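Local coordinates for trehalose synthase regulatory protein (Candida albicans, PDB 5HUS), which probably serves as a regulatory subunit of the trehalose synthase complex, its C-terminal domain having the fold of HAD-family trehalose-phosphatases, at residues 1-13 with 292-306. Sequence-based numbering, arbitrary orientation.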
# COMPACT_ATOMS: atom_id res chain seq x y z
N GLY A 1 10.45 -18.28 1.91
CA GLY A 1 10.40 -19.70 2.18
C GLY A 1 11.24 -20.10 3.38
O GLY A 1 10.97 -21.11 4.03
N ASN A 2 12.25 -19.29 3.68
CA ASN A 2 13.12 -19.54 4.83
C ASN A 2 12.76 -18.65 6.02
O ASN A 2 13.50 -18.57 6.99
CB ASN A 2 14.58 -19.33 4.45
CG ASN A 2 15.06 -20.31 3.40
OD1 ASN A 2 14.28 -21.13 2.89
ND2 ASN A 2 16.34 -20.24 3.06
N LEU A 3 11.62 -17.98 5.92
CA LEU A 3 11.16 -17.10 6.98
C LEU A 3 10.53 -17.89 8.12
O LEU A 3 9.96 -18.95 7.90
CB LEU A 3 10.13 -16.09 6.45
CG LEU A 3 10.58 -15.20 5.30
CD1 LEU A 3 9.41 -14.36 4.83
CD2 LEU A 3 11.73 -14.32 5.76
N VAL A 4 10.64 -17.35 9.33
CA VAL A 4 9.92 -17.93 10.45
C VAL A 4 8.42 -17.77 10.21
O VAL A 4 7.97 -16.69 9.82
CB VAL A 4 10.33 -17.29 11.80
CG1 VAL A 4 10.35 -15.77 11.68
CG2 VAL A 4 9.41 -17.74 12.92
N PRO A 5 7.66 -18.85 10.39
CA PRO A 5 6.21 -18.80 10.21
C PRO A 5 5.52 -17.85 11.18
O PRO A 5 5.81 -17.86 12.37
CB PRO A 5 5.77 -20.25 10.47
CG PRO A 5 6.98 -21.06 10.13
CD PRO A 5 8.14 -20.23 10.58
N PHE A 6 4.62 -17.02 10.65
CA PHE A 6 3.77 -16.17 11.45
C PHE A 6 2.85 -17.06 12.30
O PHE A 6 2.20 -17.97 11.78
CB PHE A 6 2.97 -15.23 10.54
CG PHE A 6 2.26 -14.11 11.25
CD1 PHE A 6 0.95 -13.79 10.92
CD2 PHE A 6 2.90 -13.36 12.22
CE1 PHE A 6 0.29 -12.75 11.56
CE2 PHE A 6 2.24 -12.32 12.86
CZ PHE A 6 0.93 -12.02 12.53
N THR A 7 2.82 -16.81 13.61
CA THR A 7 2.00 -17.61 14.52
C THR A 7 1.19 -16.72 15.45
O THR A 7 1.45 -15.52 15.56
CB THR A 7 2.88 -18.55 15.38
OG1 THR A 7 3.75 -17.77 16.20
CG2 THR A 7 3.71 -19.47 14.49
N LYS A 8 0.20 -17.30 16.12
CA LYS A 8 -0.58 -16.57 17.11
C LYS A 8 0.30 -16.08 18.25
O LYS A 8 0.09 -14.98 18.77
CB LYS A 8 -1.71 -17.45 17.67
CG LYS A 8 -2.77 -17.81 16.65
CD LYS A 8 -3.98 -18.48 17.30
CE LYS A 8 -5.03 -18.83 16.27
NZ LYS A 8 -6.31 -19.27 16.89
N ASN A 9 1.28 -16.89 18.64
CA ASN A 9 2.18 -16.51 19.72
C ASN A 9 3.03 -15.30 19.37
O ASN A 9 3.19 -14.39 20.18
CB ASN A 9 3.09 -17.69 20.10
CG ASN A 9 2.35 -18.75 20.90
OD1 ASN A 9 1.34 -18.47 21.53
ND2 ASN A 9 2.87 -19.97 20.87
N ALA A 10 3.57 -15.29 18.15
CA ALA A 10 4.36 -14.17 17.67
C ALA A 10 3.50 -12.90 17.61
O ALA A 10 3.96 -11.81 17.95
CB ALA A 10 4.96 -14.48 16.31
N PHE A 11 2.25 -13.06 17.18
CA PHE A 11 1.32 -11.95 17.13
C PHE A 11 0.97 -11.44 18.52
O PHE A 11 0.99 -10.24 18.77
CB PHE A 11 0.04 -12.35 16.38
CG PHE A 11 -1.03 -11.29 16.40
CD1 PHE A 11 -0.86 -10.11 15.68
CD2 PHE A 11 -2.19 -11.46 17.13
CE1 PHE A 11 -1.83 -9.13 15.70
CE2 PHE A 11 -3.17 -10.48 17.15
CZ PHE A 11 -2.99 -9.32 16.43
N LYS A 12 0.67 -12.36 19.43
CA LYS A 12 0.31 -12.00 20.80
C LYS A 12 1.48 -11.37 21.54
O LYS A 12 1.29 -10.50 22.39
CB LYS A 12 -0.18 -13.23 21.57
CG LYS A 12 -1.56 -13.70 21.16
CD LYS A 12 -2.58 -12.58 21.25
CE LYS A 12 -3.98 -13.08 20.97
NZ LYS A 12 -5.01 -12.01 21.11
N ASP A 13 2.70 -11.81 21.23
CA ASP A 13 3.90 -11.19 21.77
C ASP A 13 4.00 -9.74 21.30
O ASP A 13 4.31 -8.84 22.07
CB ASP A 13 5.15 -11.96 21.36
CG ASP A 13 5.33 -13.24 22.17
OD1 ASP A 13 4.70 -13.35 23.24
OD2 ASP A 13 6.11 -14.11 21.73
N TYR A 292 8.44 -12.38 8.94
CA TYR A 292 7.58 -13.56 8.99
C TYR A 292 6.91 -13.86 7.66
O TYR A 292 6.77 -12.97 6.82
CB TYR A 292 6.50 -13.38 10.06
CG TYR A 292 7.01 -13.28 11.48
CD1 TYR A 292 7.12 -14.41 12.28
CD2 TYR A 292 7.37 -12.05 12.02
CE1 TYR A 292 7.58 -14.31 13.59
CE2 TYR A 292 7.84 -11.95 13.31
CZ TYR A 292 7.94 -13.08 14.10
OH TYR A 292 8.40 -12.98 15.39
N GLY A 293 6.47 -15.10 7.48
CA GLY A 293 5.70 -15.47 6.30
C GLY A 293 4.43 -16.24 6.63
O GLY A 293 4.40 -17.01 7.59
N VAL A 294 3.37 -16.01 5.85
CA VAL A 294 2.14 -16.80 5.93
C VAL A 294 1.78 -17.33 4.55
O VAL A 294 2.02 -16.65 3.55
CB VAL A 294 0.93 -15.99 6.45
CG1 VAL A 294 0.72 -16.22 7.93
CG2 VAL A 294 1.06 -14.52 6.10
N ARG A 295 1.19 -18.51 4.48
CA ARG A 295 0.95 -19.14 3.19
C ARG A 295 -0.43 -18.85 2.61
O ARG A 295 -0.70 -19.20 1.46
CB ARG A 295 1.18 -20.65 3.30
CG ARG A 295 2.61 -20.97 3.68
CD ARG A 295 3.03 -22.38 3.29
NE ARG A 295 4.48 -22.47 3.25
CZ ARG A 295 5.20 -22.48 2.13
NH1 ARG A 295 4.59 -22.43 0.95
NH2 ARG A 295 6.52 -22.56 2.18
N GLY A 296 -1.29 -18.20 3.38
CA GLY A 296 -2.61 -17.84 2.88
C GLY A 296 -3.23 -16.66 3.61
O GLY A 296 -2.85 -16.34 4.73
N ILE A 297 -4.20 -16.02 2.97
CA ILE A 297 -4.84 -14.85 3.57
C ILE A 297 -5.75 -15.24 4.74
O ILE A 297 -5.84 -14.51 5.72
CB ILE A 297 -5.65 -14.06 2.51
CG1 ILE A 297 -6.29 -12.82 3.14
CG2 ILE A 297 -6.70 -14.94 1.84
CD1 ILE A 297 -6.50 -11.69 2.16
N ASN A 298 -6.41 -16.39 4.65
CA ASN A 298 -7.26 -16.82 5.76
C ASN A 298 -6.42 -17.09 7.00
O ASN A 298 -6.83 -16.77 8.12
CB ASN A 298 -8.07 -18.07 5.37
CG ASN A 298 -9.16 -17.76 4.37
OD1 ASN A 298 -8.97 -16.94 3.47
ND2 ASN A 298 -10.31 -18.41 4.52
N GLU A 299 -5.24 -17.65 6.81
CA GLU A 299 -4.35 -17.93 7.92
C GLU A 299 -3.86 -16.64 8.55
O GLU A 299 -3.80 -16.52 9.78
CB GLU A 299 -3.15 -18.77 7.46
CG GLU A 299 -2.27 -19.22 8.63
CD GLU A 299 -1.05 -19.98 8.18
OE1 GLU A 299 -0.72 -19.93 6.97
OE2 GLU A 299 -0.41 -20.63 9.03
N LEU A 300 -3.52 -15.67 7.71
CA LEU A 300 -3.10 -14.36 8.18
C LEU A 300 -4.18 -13.71 9.04
O LEU A 300 -3.91 -13.27 10.15
CB LEU A 300 -2.76 -13.45 6.99
CG LEU A 300 -2.46 -11.98 7.32
CD1 LEU A 300 -1.17 -11.87 8.10
CD2 LEU A 300 -2.40 -11.15 6.04
N LEU A 301 -5.40 -13.66 8.52
CA LEU A 301 -6.48 -12.97 9.21
C LEU A 301 -6.90 -13.70 10.49
O LEU A 301 -7.26 -13.08 11.48
CB LEU A 301 -7.69 -12.79 8.28
CG LEU A 301 -7.41 -11.95 7.03
CD1 LEU A 301 -8.67 -11.75 6.19
CD2 LEU A 301 -6.81 -10.60 7.41
N CYS A 302 -6.82 -15.03 10.47
CA CYS A 302 -7.18 -15.81 11.66
C CYS A 302 -6.21 -15.53 12.81
O CYS A 302 -6.62 -15.45 13.97
CB CYS A 302 -7.21 -17.30 11.33
SG CYS A 302 -8.71 -17.80 10.44
N ILE A 303 -4.93 -15.37 12.48
CA ILE A 303 -3.94 -15.01 13.48
C ILE A 303 -4.18 -13.60 14.01
O ILE A 303 -4.18 -13.37 15.22
CB ILE A 303 -2.51 -15.12 12.92
CG1 ILE A 303 -2.16 -16.58 12.65
CG2 ILE A 303 -1.51 -14.50 13.89
CD1 ILE A 303 -0.88 -16.77 11.84
N LEU A 304 -4.41 -12.65 13.10
CA LEU A 304 -4.64 -11.26 13.50
C LEU A 304 -5.93 -11.09 14.31
O LEU A 304 -6.07 -10.12 15.06
CB LEU A 304 -4.70 -10.35 12.28
CG LEU A 304 -3.45 -10.24 11.41
CD1 LEU A 304 -3.74 -9.30 10.24
CD2 LEU A 304 -2.26 -9.75 12.22
N ASN A 305 -6.87 -12.02 14.16
CA ASN A 305 -8.14 -11.89 14.86
C ASN A 305 -8.14 -12.66 16.17
O ASN A 305 -9.10 -12.59 16.94
CB ASN A 305 -9.29 -12.37 13.97
CG ASN A 305 -10.64 -11.95 14.51
OD1 ASN A 305 -10.95 -10.76 14.58
ND2 ASN A 305 -11.46 -12.93 14.88
N SER A 306 -7.06 -13.39 16.43
CA SER A 306 -6.97 -14.20 17.64
C SER A 306 -6.79 -13.34 18.89
O SER A 306 -6.96 -13.81 20.01
CB SER A 306 -5.83 -15.21 17.53
OG SER A 306 -4.57 -14.57 17.60
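The ring of F6 is wedged between strand 292-294 and helix 297-304, where the N-terminal segment adds a short, weakly paired parallel strand at the edge of the central sheet of the Rossmann-like HAD fold. An edge of the F6 ring is directed at the face of Y292 in a T-shaped stack, centroids 6.0 Å apart and planes at 64°. V294 CG1 and L304 CD2 sit at its rim near the ring plane, while I303 CG2 approaches obliquely to 3.4 Å from F6 CE1. CG of F6 lies anti to the backbone N (chi1 -168°), which turns the ring toward helix 297-304 and L274 of strand 272-278. The F6 backbone is held too: F6 N donates to G293 O along an almost straight bond (3.1 Å), and G293 N donates to V4 O at 3.2 Å. V4 CG1 and A10 CB both pack against Y292, at CD1 and CE1.

Helix 8-15 then passes over helix 297-304, the local axes crossing at -44°. F11 slides past I303 and receives L304 CA over one ring face, a CH-pi contact 4.0 Å from the centroid. T7 OG1 caps this first helix by accepting from A10 N. At the C-terminus, K12 NZ donates a weak hydrogen bond to S306 O, and S306 OG donates in the carbonyl plane to a lone pair of I303 O, 2.7 Å away.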